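Local coordinates for folylpolyglutamate synthase (FolC) (PDB 6K8C), which probably adds glutamate to dihydropteroate and then to reduced folates, using ATP, in the making of folate and its polyglutamates, at residues A[278-284]-A[385-389]; A[182-188]-A[204-209]; A[68-72]-A[258-263]. All blocks are in the same frame, centred on the assembly; numbering follows the deposited sequence.

Interaction 1. Residues A[278-284]-A[385-389]; sequences LSPNILI and FYKRY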
loop_
_atom_site.group_PDB
_atom_site.type_symbol
_atom_site.label_atom_id
_atom_site.label_comp_id
_atom_site.label_asym_id
_atom_site.label_seq_id
_atom_site.Cartn_x
_atom_site.Cartn_y
_atom_site.Cartn_z
ATOM N N LEU A 278 8.412 14.511 -7.698
ATOM C CA LEU A 278 9.252 14.957 -6.588
ATOM C C LEU A 278 9.855 16.325 -6.868
ATOM O O LEU A 278 10.010 17.142 -5.954
ATOM C CB LEU A 278 10.358 13.935 -6.325
ATOM C CG LEU A 278 11.332 14.234 -5.181
ATOM C CD1 LEU A 278 10.633 14.121 -3.838
ATOM C CD2 LEU A 278 12.531 13.300 -5.239
ATOM N N SER A 279 10.188 16.591 -8.120
ATOM C CA SER A 279 10.794 17.847 -8.530
ATOM C C SER A 279 10.359 18.098 -9.960
ATOM O O SER A 279 9.689 17.251 -10.567
ATOM C CB SER A 279 12.322 17.787 -8.401
ATOM O OG SER A 279 12.885 16.980 -9.417
ATOM N N PRO A 280 10.684 19.266 -10.528
ATOM C CA PRO A 280 10.308 19.496 -11.933
ATOM C C PRO A 280 10.815 18.425 -12.890
ATOM O O PRO A 280 10.196 18.211 -13.941
ATOM C CB PRO A 280 10.929 20.862 -12.245
ATOM C CG PRO A 280 10.972 21.554 -10.936
ATOM C CD PRO A 280 11.208 20.495 -9.898
ATOM N N ASN A 281 11.911 17.740 -12.561
ATOM C CA ASN A 281 12.524 16.784 -13.479
ATOM C C ASN A 281 12.581 15.363 -12.928
ATOM O O ASN A 281 13.273 14.520 -13.510
ATOM C CB ASN A 281 13.936 17.245 -13.861
ATOM C CG ASN A 281 14.923 17.131 -12.712
ATOM O OD1 ASN A 281 14.544 17.219 -11.547
ATOM N ND2 ASN A 281 16.198 16.934 -13.038
ATOM N N ILE A 282 11.887 15.060 -11.831
ATOM C CA ILE A 282 11.904 13.714 -11.265
ATOM C C ILE A 282 10.469 13.275 -10.989
ATOM O O ILE A 282 9.782 13.866 -10.144
ATOM C CB ILE A 282 12.759 13.620 -9.996
ATOM C CG1 ILE A 282 14.212 13.992 -10.298
ATOM C CG2 ILE A 282 12.719 12.204 -9.430
ATOM C CD1 ILE A 282 15.058 14.126 -9.051
ATOM N N LEU A 283 10.020 12.250 -11.704
ATOM C CA LEU A 283 8.769 11.561 -11.438
ATOM C C LEU A 283 9.084 10.266 -10.698
ATOM O O LEU A 283 10.026 9.553 -11.057
ATOM C CB LEU A 283 8.034 11.282 -12.757
ATOM C CG LEU A 283 6.651 10.625 -12.771
ATOM C CD1 LEU A 283 5.595 11.549 -12.168
ATOM C CD2 LEU A 283 6.289 10.255 -14.200
ATOM N N ILE A 284 8.310 9.971 -9.652
ATOM C CA ILE A 284 8.567 8.830 -8.778
ATOM C C ILE A 284 7.310 7.972 -8.692
ATOM O O ILE A 284 6.201 8.495 -8.537
ATOM C CB ILE A 284 9.005 9.280 -7.367
ATOM C CG1 ILE A 284 10.414 9.869 -7.406
ATOM C CG2 ILE A 284 8.962 8.112 -6.395
ATOM C CD1 ILE A 284 11.075 9.952 -6.040
ATOM N N PHE A 385 16.344 5.565 -3.759
ATOM C CA PHE A 385 16.669 6.748 -4.549
ATOM C C PHE A 385 16.541 8.011 -3.712
ATOM O O PHE A 385 17.389 8.907 -3.780
ATOM C CB PHE A 385 15.758 6.862 -5.771
ATOM C CG PHE A 385 15.877 8.188 -6.464
ATOM C CD1 PHE A 385 16.906 8.419 -7.360
ATOM C CD2 PHE A 385 14.995 9.222 -6.181
ATOM C CE1 PHE A 385 17.037 9.641 -7.988
ATOM C CE2 PHE A 385 15.125 10.446 -6.803
ATOM C CZ PHE A 385 16.144 10.658 -7.708
ATOM N N TYR A 386 15.453 8.114 -2.947
ATOM C CA TYR A 386 15.174 9.337 -2.203
ATOM C C TYR A 386 16.269 9.630 -1.186
ATOM O O TYR A 386 16.616 10.794 -0.954
ATOM C CB TYR A 386 13.819 9.226 -1.510
ATOM C CG TYR A 386 13.448 10.454 -0.718
ATOM C CD1 TYR A 386 13.316 11.690 -1.341
ATOM C CD2 TYR A 386 13.226 10.381 0.651
ATOM C CE1 TYR A 386 12.973 12.818 -0.622
ATOM C CE2 TYR A 386 12.884 11.507 1.379
ATOM C CZ TYR A 386 12.760 12.722 0.738
ATOM O OH TYR A 386 12.421 13.849 1.456
ATOM N N LYS A 387 16.821 8.587 -0.566
ATOM C CA LYS A 387 17.892 8.788 0.406
ATOM C C LYS A 387 19.152 9.311 -0.271
ATOM O O LYS A 387 19.779 10.261 0.212
ATOM C CB LYS A 387 18.174 7.484 1.151
ATOM C CG LYS A 387 17.237 7.233 2.323
ATOM C CD LYS A 387 16.725 5.802 2.319
ATOM C CE LYS A 387 16.713 5.208 3.717
ATOM N NZ LYS A 387 16.897 3.729 3.689
ATOM N N ARG A 388 19.533 8.710 -1.402
ATOM C CA ARG A 388 20.701 9.182 -2.138
ATOM C C ARG A 388 20.469 10.581 -2.690
ATOM O O ARG A 388 21.385 11.412 -2.701
ATOM C CB ARG A 388 21.039 8.200 -3.260
ATOM C CG ARG A 388 21.301 6.782 -2.763
ATOM C CD ARG A 388 21.647 5.816 -3.891
ATOM N NE ARG A 388 22.642 6.358 -4.812
ATOM C CZ ARG A 388 23.107 5.706 -5.873
ATOM N NH1 ARG A 388 24.012 6.274 -6.660
ATOM N NH2 ARG A 388 22.670 4.484 -6.146
ATOM N N TYR A 389 19.243 10.859 -3.139
ATOM C CA TYR A 389 18.889 12.195 -3.611
ATOM C C TYR A 389 18.930 13.208 -2.474
ATOM O O TYR A 389 19.322 14.364 -2.676
ATOM C CB TYR A 389 17.502 12.147 -4.249
ATOM C CG TYR A 389 16.936 13.473 -4.694
ATOM C CD1 TYR A 389 17.374 14.081 -5.861
ATOM C CD2 TYR A 389 15.936 14.099 -3.964
ATOM C CE1 TYR A 389 16.847 15.288 -6.279
ATOM C CE2 TYR A 389 15.402 15.307 -4.372
ATOM C CZ TYR A 389 15.860 15.895 -5.532
ATOM O OH TYR A 389 15.333 17.097 -5.946
HETATM O O HOH W 1 15.795 17.598 -8.496
#
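Phe385 and Tyr389, one helical turn apart, both carry CG trans to the backbone N (chi1 169° and 175°), which swings their rings off helix 379-390 toward Leu278 and Ile282. Ile282 reaches out with an extended CG1 branch (chi2 171°), and its CD1 touches both rings. It meets the edge of Phe385 close to the ring plane, 3.9 Å from CZ, and lies 3.5 Å from Tyr389 CE1. Tyr389 CB rests over one face of the Phe385 ring, toward its rim, so the two aromatic residues also pack on each other.

Leu278 splits its branches: CD2 is 3.6 Å from Tyr389 CE2, and CD1 turns to Tyr386, 4.2 Å from CE1. Ile284 CD1 closes the inner end, 4.0 Å from Phe385 CD2. At the outer end a water bonds to Tyr389 OH at 2.6 Å and, weakly, to Asn281 OD1, which also accepts from Ser279 OG at 2.7 Å in its carbonyl plane.

The backbone N atoms of Leu278 and Ser279 both bond weakly to Ile282 O, a classic beta bulge overlapping the type I turn 279-282. A helix packs on a beta hairpin at the border of the six-stranded mixed sheet of the Mur-ligase-type glutamate ligase domain.

Interaction 2. Residues A[182-188]-A[204-209]; sequences QTKLKAM and AAQKIA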
loop_
_atom_site.group_PDB
_atom_site.type_symbol
_atom_site.label_atom_id
_atom_site.label_comp_id
_atom_site.label_asym_id
_atom_site.label_seq_id
_atom_site.Cartn_x
_atom_site.Cartn_y
_atom_site.Cartn_z
ATOM N N GLN A 182 -3.725 -19.542 1.526
ATOM C CA GLN A 182 -4.152 -20.136 2.789
ATOM C C GLN A 182 -3.876 -19.208 3.964
ATOM O O GLN A 182 -4.760 -18.957 4.791
ATOM C CB GLN A 182 -3.453 -21.481 2.995
ATOM C CG GLN A 182 -4.143 -22.634 2.306
ATOM C CD GLN A 182 -5.614 -22.708 2.645
ATOM O OE1 GLN A 182 -6.003 -22.597 3.808
ATOM N NE2 GLN A 182 -6.444 -22.888 1.627
ATOM N N THR A 183 -2.651 -18.683 4.052
ATOM C CA THR A 183 -2.286 -17.855 5.199
ATOM C C THR A 183 -3.099 -16.565 5.236
ATOM O O THR A 183 -3.495 -16.105 6.314
ATOM C CB THR A 183 -0.789 -17.544 5.171
ATOM O OG1 THR A 183 -0.516 -16.559 4.164
ATOM C CG2 THR A 183 0.005 -18.803 4.865
ATOM N N LYS A 184 -3.361 -15.971 4.070
ATOM C CA LYS A 184 -4.139 -14.738 4.026
ATOM C C LYS A 184 -5.604 -14.992 4.363
ATOM O O LYS A 184 -6.210 -14.241 5.134
ATOM C CB LYS A 184 -4.011 -14.087 2.646
ATOM C CG LYS A 184 -2.597 -13.658 2.284
ATOM C CD LYS A 184 -2.589 -12.746 1.065
ATOM C CE LYS A 184 -1.169 -12.345 0.671
ATOM N NZ LYS A 184 -0.551 -11.431 1.663
ATOM N N LEU A 185 -6.185 -16.052 3.806
ATOM C CA LEU A 185 -7.619 -16.271 3.919
ATOM C C LEU A 185 -8.032 -16.903 5.240
ATOM O O LEU A 185 -9.199 -16.778 5.628
ATOM C CB LEU A 185 -8.104 -17.147 2.761
ATOM C CG LEU A 185 -8.021 -16.492 1.382
ATOM C CD1 LEU A 185 -8.048 -17.549 0.284
ATOM C CD2 LEU A 185 -9.149 -15.490 1.203
ATOM N N LYS A 186 -7.113 -17.576 5.940
ATOM C CA LYS A 186 -7.499 -18.309 7.143
ATOM C C LYS A 186 -8.027 -17.386 8.231
ATOM O O LYS A 186 -8.868 -17.798 9.038
ATOM C CB LYS A 186 -6.316 -19.124 7.668
ATOM C CG LYS A 186 -6.303 -20.559 7.174
ATOM C CD LYS A 186 -5.032 -21.285 7.584
ATOM C CE LYS A 186 -4.999 -22.685 6.994
ATOM N NZ LYS A 186 -3.888 -22.852 6.017
ATOM N N ALA A 187 -7.557 -16.141 8.270
ATOM C CA ALA A 187 -7.983 -15.184 9.278
ATOM C C ALA A 187 -9.218 -14.390 8.861
ATOM O O ALA A 187 -9.512 -13.356 9.474
ATOM C CB ALA A 187 -6.834 -14.234 9.615
ATOM N N MET A 188 -9.945 -14.843 7.839
ATOM C CA MET A 188 -11.181 -14.171 7.470
ATOM C C MET A 188 -12.191 -14.277 8.605
ATOM O O MET A 188 -12.269 -15.295 9.300
ATOM C CB MET A 188 -11.752 -14.758 6.170
ATOM C CG MET A 188 -12.684 -15.947 6.341
ATOM S SD MET A 188 -13.587 -16.424 4.844
ATOM C CE MET A 188 -12.263 -16.703 3.669
ATOM N N ALA A 204 -10.193 -21.722 -2.641
ATOM C CA ALA A 204 -9.711 -21.791 -1.265
ATOM C C ALA A 204 -10.527 -20.888 -0.351
ATOM O O ALA A 204 -10.876 -21.277 0.771
ATOM C CB ALA A 204 -8.229 -21.420 -1.209
ATOM N N ALA A 205 -10.860 -19.683 -0.823
ATOM C CA ALA A 205 -11.644 -18.752 -0.017
ATOM C C ALA A 205 -13.051 -19.280 0.237
ATOM O O ALA A 205 -13.570 -19.166 1.355
ATOM C CB ALA A 205 -11.701 -17.387 -0.703
ATOM N N GLN A 206 -13.689 -19.856 -0.788
ATOM C CA GLN A 206 -15.033 -20.397 -0.610
ATOM C C GLN A 206 -15.033 -21.566 0.363
ATOM O O GLN A 206 -15.968 -21.726 1.157
ATOM C CB GLN A 206 -15.610 -20.829 -1.960
ATOM C CG GLN A 206 -16.070 -19.668 -2.818
ATOM C CD GLN A 206 -16.268 -20.055 -4.267
ATOM O OE1 GLN A 206 -15.826 -21.118 -4.706
ATOM N NE2 GLN A 206 -16.940 -19.192 -5.018
ATOM N N LYS A 207 -13.995 -22.400 0.311
ATOM C CA LYS A 207 -13.912 -23.539 1.216
ATOM C C LYS A 207 -13.768 -23.080 2.662
ATOM O O LYS A 207 -14.415 -23.629 3.562
ATOM C CB LYS A 207 -12.741 -24.428 0.794
ATOM C CG LYS A 207 -12.316 -25.496 1.784
ATOM C CD LYS A 207 -11.127 -26.261 1.208
ATOM C CE LYS A 207 -10.871 -27.570 1.936
ATOM N NZ LYS A 207 -9.754 -28.316 1.287
ATOM N N ILE A 208 -12.942 -22.061 2.902
ATOM C CA ILE A 208 -12.754 -21.566 4.260
ATOM C C ILE A 208 -14.023 -20.888 4.762
ATOM O O ILE A 208 -14.433 -21.090 5.911
ATOM C CB ILE A 208 -11.535 -20.629 4.321
ATOM C CG1 ILE A 208 -10.238 -21.443 4.285
ATOM C CG2 ILE A 208 -11.579 -19.757 5.572
ATOM C CD1 ILE A 208 -9.052 -20.684 3.739
ATOM N N ALA A 209 -14.676 -20.090 3.910
ATOM C CA ALA A 209 -15.892 -19.398 4.334
ATOM C C ALA A 209 -16.981 -20.385 4.733
ATOM O O ALA A 209 -17.691 -20.175 5.725
ATOM C CB ALA A 209 -16.393 -18.473 3.223
HETATM O O HOH W 2 -9.033 -23.470 1.584
#
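Ile208 fills the gap between the two segments, touching Gln182, Leu185 and Met188 with its two branches. Its CD1 sits 3.8 Å from Leu185 CB and 3.6 Å from Gln182 OE1. The other methyl, CG2, packs 3.7 Å from Met188 CE. Leu185 faces the small side chains of helix 199-211: its CD2 is 3.7 Å from Ala205 CB. Met188 passes obliquely across Ile208, with SD 3.8 Å from Ala209 CB. A bend at its last torsion (chi3 56°) turns CE back toward Ala205 and Ile208.

The next shell holds the amide of Gln182. Lys186 NZ donates to OE1 over 3.1 Å, in the carbonyl plane and on a lone pair. NE2 gives a hydrogen to a water at 2.7 Å, and that water donates to Ala204 O; NE2 also bonds to Glu178. With both ends of the amide engaged, its rotation is probably well fixed. The type I turn 185-188 brings Met188 to the second helix.

Helices 177-185 and 199-211 lie side by side on one face of the eight-stranded sheet, near its 215-218 edge. Leu185 and Met188 also touch Phe162 of strand 159-162, and Ala205 and Ala209 touch Leu216 of the outermost strand 215-218. Strand 191-194, helix 199-211 and strand 215-218 form a beta-alpha-beta crossover in the P-loop-type Mur ligase middle domain.

Interaction 3. Residues A[68-72]-A[258-263]; sequences LLADQ and NKQEVL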
loop_
_atom_site.group_PDB
_atom_site.type_symbol
_atom_site.label_atom_id
_atom_site.label_comp_id
_atom_site.label_asym_id
_atom_site.label_seq_id
_atom_site.Cartn_x
_atom_site.Cartn_y
_atom_site.Cartn_z
ATOM N N LEU A 68 -14.477 7.516 0.354
ATOM C CA LEU A 68 -15.933 7.417 0.303
ATOM C C LEU A 68 -16.542 7.600 1.689
ATOM O O LEU A 68 -17.537 8.313 1.854
ATOM C CB LEU A 68 -16.351 6.072 -0.296
ATOM C CG LEU A 68 -16.045 5.846 -1.775
ATOM C CD1 LEU A 68 -16.081 4.363 -2.104
ATOM C CD2 LEU A 68 -17.012 6.628 -2.657
ATOM N N LEU A 69 -15.958 6.952 2.700
ATOM C CA LEU A 69 -16.475 7.088 4.059
ATOM C C LEU A 69 -16.333 8.520 4.558
ATOM O O LEU A 69 -17.263 9.073 5.160
ATOM C CB LEU A 69 -15.753 6.112 4.992
ATOM C CG LEU A 69 -16.020 4.635 4.695
ATOM C CD1 LEU A 69 -15.040 3.729 5.434
ATOM C CD2 LEU A 69 -17.450 4.281 5.055
ATOM N N ALA A 70 -15.177 9.142 4.306
ATOM C CA ALA A 70 -14.973 10.531 4.709
ATOM C C ALA A 70 -15.978 11.461 4.045
ATOM O O ALA A 70 -16.385 12.461 4.646
ATOM C CB ALA A 70 -13.545 10.970 4.379
ATOM N N ASP A 71 -16.395 11.142 2.815
ATOM C CA ASP A 71 -17.400 11.938 2.116
ATOM C C ASP A 71 -18.776 11.849 2.767
ATOM O O ASP A 71 -19.642 12.678 2.468
ATOM C CB ASP A 71 -17.501 11.500 0.656
ATOM C CG ASP A 71 -16.725 12.402 -0.277
ATOM O OD1 ASP A 71 -16.153 13.401 0.207
ATOM O OD2 ASP A 71 -16.682 12.112 -1.492
ATOM N N GLN A 72 -19.005 10.856 3.625
ATOM C CA GLN A 72 -20.218 10.779 4.422
ATOM C C GLN A 72 -20.045 11.394 5.802
ATOM O O GLN A 72 -20.841 11.107 6.702
ATOM C CB GLN A 72 -20.679 9.327 4.547
ATOM C CG GLN A 72 -20.990 8.688 3.215
ATOM C CD GLN A 72 -22.084 9.433 2.469
ATOM O OE1 GLN A 72 -23.051 9.899 3.068
ATOM N NE2 GLN A 72 -21.929 9.556 1.157
ATOM N N ASN A 258 -27.371 3.687 2.616
ATOM C CA ASN A 258 -26.969 4.828 1.803
ATOM C C ASN A 258 -27.317 4.560 0.343
ATOM O O ASN A 258 -26.842 3.583 -0.249
ATOM C CB ASN A 258 -25.474 5.100 1.958
ATOM C CG ASN A 258 -25.062 6.424 1.352
ATOM O OD1 ASN A 258 -25.127 6.607 0.140
ATOM N ND2 ASN A 258 -24.634 7.357 2.196
ATOM N N LYS A 259 -28.135 5.434 -0.244
ATOM C CA LYS A 259 -28.529 5.306 -1.643
ATOM C C LYS A 259 -28.087 6.502 -2.480
ATOM O O LYS A 259 -28.677 6.771 -3.532
ATOM C CB LYS A 259 -30.043 5.106 -1.750
ATOM C CG LYS A 259 -30.542 3.851 -1.047
ATOM C CD LYS A 259 -29.991 2.596 -1.713
ATOM C CE LYS A 259 -30.798 1.362 -1.337
ATOM N NZ LYS A 259 -30.069 0.491 -0.373
ATOM N N GLN A 260 -27.053 7.218 -2.044
ATOM C CA GLN A 260 -26.586 8.396 -2.759
ATOM C C GLN A 260 -25.611 8.011 -3.869
ATOM O O GLN A 260 -24.992 6.944 -3.850
ATOM C CB GLN A 260 -25.921 9.379 -1.796
ATOM C CG GLN A 260 -26.791 9.782 -0.619
ATOM C CD GLN A 260 -25.985 10.349 0.534
ATOM O OE1 GLN A 260 -24.993 11.048 0.327
ATOM N NE2 GLN A 260 -26.408 10.050 1.757
ATOM N N GLU A 261 -25.487 8.905 -4.853
ATOM C CA GLU A 261 -24.550 8.722 -5.963
ATOM C C GLU A 261 -23.199 9.277 -5.521
ATOM O O GLU A 261 -22.837 10.425 -5.791
ATOM C CB GLU A 261 -25.065 9.405 -7.225
ATOM C CG GLU A 261 -24.770 8.652 -8.519
ATOM C CD GLU A 261 -23.319 8.765 -8.958
ATOM O OE1 GLU A 261 -22.609 9.664 -8.459
ATOM O OE2 GLU A 261 -22.885 7.955 -9.806
ATOM N N VAL A 262 -22.435 8.427 -4.834
ATOM C CA VAL A 262 -21.244 8.896 -4.135
ATOM C C VAL A 262 -20.069 9.168 -5.067
ATOM O O VAL A 262 -19.127 9.869 -4.675
ATOM C CB VAL A 262 -20.852 7.876 -3.053
ATOM C CG1 VAL A 262 -21.944 7.793 -2.000
ATOM C CG2 VAL A 262 -20.616 6.508 -3.681
ATOM N N LEU A 263 -20.085 8.634 -6.289
ATOM C CA LEU A 263 -18.976 8.856 -7.207
ATOM C C LEU A 263 -18.989 10.244 -7.832
ATOM O O LEU A 263 -17.940 10.709 -8.289
ATOM C CB LEU A 263 -18.987 7.802 -8.314
ATOM C CG LEU A 263 -18.733 6.378 -7.829
ATOM C CD1 LEU A 263 -18.514 5.453 -9.006
ATOM C CD2 LEU A 263 -17.551 6.348 -6.866
HETATM O O HOH W 3 -18.436 10.551 -2.303
#
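Gln72 reaches across to Asn258, Gln260 and Val262, and following it outward from CB explains the polar half of this contact. CB points at the loop 258-263. CG follows on the side of the backbone N, trans to the carbonyl carbon, and comes within 4.0 Å of Asn258 ND2. A bend at the next torsion (chi2 -59°) then folds the amide over. CD lies 3.3 Å from the same Asn258 ND2, and OE1 is 3.1 Å from it, a close polar approach between amides whose planes stand 81° apart. On the other arm, NE2 lies 3.6 Å from Val262 CG1, while Gln260 runs alongside Gln72 the other way, its own amide turned well away from that of Gln72.

The loop keeps its shape partly through its own bonds. Asn258 OD1 accepts from Gln260 N in an Asx turn at 3.0 Å; the N-H points almost straight at the oxygen (161°), although the donor stands above the carbonyl plane. That bond engages one end of the Asn258 amide, leaving ND2 on the side of Gln72.

Four residues earlier, still in the helix, Leu68 supplies the apolar half. Its CD2 touches Val262 CG2 at 3.7 Å, the Leu68 side chain lying roughly perpendicular to that of Val262. A water joins the remaining corner, donating to both Asp71 OD2 and Val262 O.

Helix 58-70 starts in the P-loop sequence GTNGKGS, the probable ATP site, and its far end packs here on the loop after helix 241-254. That helix lines the same interface: its Phe251 touches Leu68, Leu69 and Gln72, and its Leu248 touches Val262, while Leu266, farther along toward strand 276-279, packs on Leu68 and Asp71.

The three contacts are separate: interactions 1 and 2 have centres 40 Å apart, on opposite sides of the chain's centre, and interactions 1 and 3 have centres 35 Å apart. Interaction 2 is nested within the long chain loop that interaction 3 closes, yet their nearest atoms are about 18 Å apart. Interaction 2 joins two helices of the eight-stranded, P-loop-type middle domain, whereas interaction 3 lies at the far end of the helix that leads away from the P-loop, where ATP is expected to bind. Interaction 1 follows later in the chain, within the part built round the six-stranded sheet. In Mur-type ligases the active site generally lies between two such parts.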